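Local coordinates for protein predicted metal-dependent phosphohydrolase (Magnetospirillum magnetotacticum MS-1, PDB 3KH1) that is predicted to be a metal-dependent phosphohydrolase of the HD-domain family, possibly with 5'-deoxynucleotidase activity, at residues Glu19-Lys22 and Leu23-Ile26. Sequence-based numbering, arbitrary orientation.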
loop_
_atom_site.group_PDB
_atom_site.type_symbol
_atom_site.label_atom_id
_atom_site.label_comp_id
_atom_site.label_asym_id
_atom_site.label_seq_id
_atom_site.Cartn_x
_atom_site.Cartn_y
_atom_site.Cartn_z
ATOM N N GLU A 19 14.140 -4.703 1.304
ATOM C CA GLU A 19 14.351 -3.923 2.523
ATOM C C GLU A 19 13.062 -3.298 3.056
ATOM O O GLU A 19 12.802 -3.309 4.260
ATOM C CB GLU A 19 15.366 -2.839 2.268
ATOM C CG GLU A 19 15.693 -1.999 3.526
ATOM C CD GLU A 19 16.485 -2.710 4.648
ATOM O OE1 GLU A 19 16.946 -3.861 4.492
ATOM O OE2 GLU A 19 16.716 -2.073 5.708
ATOM N N ILE A 20 12.214 -2.826 2.152
ATOM C CA ILE A 20 11.042 -2.064 2.576
ATOM C C ILE A 20 9.945 -2.941 3.140
ATOM O O ILE A 20 8.970 -2.390 3.667
ATOM C CB ILE A 20 10.553 -1.071 1.476
ATOM C CG1 ILE A 20 9.989 -1.785 0.253
ATOM C CG2 ILE A 20 11.637 -0.049 1.112
ATOM C CD1 ILE A 20 9.339 -0.835 -0.815
ATOM N N ASP A 21 10.061 -4.278 3.096
ATOM C CA ASP A 21 9.225 -5.120 3.953
ATOM C C ASP A 21 9.156 -4.587 5.367
ATOM O O ASP A 21 8.131 -4.757 6.071
ATOM C CB ASP A 21 9.707 -6.593 3.992
ATOM C CG ASP A 21 8.637 -7.579 4.559
ATOM O OD1 ASP A 21 7.685 -7.860 3.818
ATOM O OD2 ASP A 21 8.804 -8.139 5.691
ATOM N N LYS A 22 10.273 -4.011 5.828
ATOM C CA LYS A 22 10.381 -3.563 7.208
ATOM C C LYS A 22 9.401 -2.461 7.574
ATOM O O LYS A 22 9.132 -2.242 8.757
ATOM C CB LYS A 22 11.800 -3.110 7.472
ATOM C CG LYS A 22 12.824 -4.237 7.395
ATOM C CD LYS A 22 14.253 -3.674 7.626
ATOM C CE LYS A 22 15.352 -4.707 7.534
ATOM N NZ LYS A 22 16.706 -4.034 7.738
ATOM N N LEU A 23 8.821 -1.778 6.594
ATOM C CA LEU A 23 7.842 -0.719 6.917
ATOM C C LEU A 23 6.633 -1.303 7.636
ATOM O O LEU A 23 5.930 -0.627 8.391
ATOM C CB LEU A 23 7.441 0.041 5.654
ATOM C CG LEU A 23 6.570 1.276 5.895
ATOM C CD1 LEU A 23 7.371 2.298 6.721
ATOM C CD2 LEU A 23 6.107 1.826 4.591
ATOM N N LYS A 24 6.370 -2.575 7.374
ATOM C CA LYS A 24 5.228 -3.291 7.944
ATOM C C LYS A 24 5.311 -3.413 9.462
ATOM O O LYS A 24 4.264 -3.615 10.082
ATOM C CB LYS A 24 5.129 -4.685 7.296
ATOM C CG LYS A 24 4.828 -4.607 5.773
ATOM C CD LYS A 24 5.046 -5.929 5.060
ATOM C CE LYS A 24 4.976 -5.769 3.550
ATOM N NZ LYS A 24 5.311 -7.056 2.825
ATOM N N THR A 25 6.490 -3.230 10.026
ATOM C CA THR A 25 6.739 -3.384 11.439
ATOM C C THR A 25 6.686 -2.059 12.205
ATOM O O THR A 25 6.843 -2.054 13.414
ATOM C CB THR A 25 8.183 -4.048 11.703
ATOM O OG1 THR A 25 9.202 -3.118 11.363
ATOM C CG2 THR A 25 8.391 -5.243 10.917
ATOM N N ILE A 26 6.480 -0.940 11.511
ATOM C CA ILE A 26 6.469 0.401 12.142
ATOM C C ILE A 26 5.034 0.745 12.481
ATOM O O ILE A 26 4.153 0.844 11.594
ATOM C CB ILE A 26 7.080 1.465 11.245
ATOM C CG1 ILE A 26 8.490 1.091 10.782
ATOM C CG2 ILE A 26 7.077 2.848 11.961
ATOM C CD1 ILE A 26 9.499 0.894 11.915
#
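The carboxylate of Asp21 meets the ammonium of Lys24: NZ comes to OD1 at 2.7 Å from the anti side, tilted 32° out of the carboxylate plane, in a salt bridge between residues three apart. The other oxygen, OD2, accepts a hydrogen bond from the backbone N of Thr33 of the second subunit. Asp21 thus suits its buried place, since both oxygens find donors. The second carboxylate, that of Glu19, takes NZ of Lys22 on the syn side of OE2 at 2.8 Å, and Arg106 shares that oxygen. With CG anti to the carbonyl carbon (chi1 -64°) and an extended chain beyond, Lys24 crosses Asp21 at about a right angle, its CB and CG lying against Asp21 O. The backbone forms 3-10 turns following helix 8-19: Leu23 N binds Ile20 O at 3.0 Å, and Lys24 N binds Asp21 O. Apolar Ile20 and Leu23 suit a buried face packed on Trp46 of the second subunit. Lys22 O accepts twice, from Thr25 N above its carbonyl plane and from Thr25 OG1 within it at 2.8 Å; threonine's short hydroxyl reaches back one turn. A methionine in place of Lys24 would probably leave Asp21 OD1, and Glu39 and His47 of the second subunit, without their shared donor. Buried at the dimer interface, the ammonium is likely to be stabilised as a cation by its two carboxylates, coupling this 3-10 turn to the partner chain.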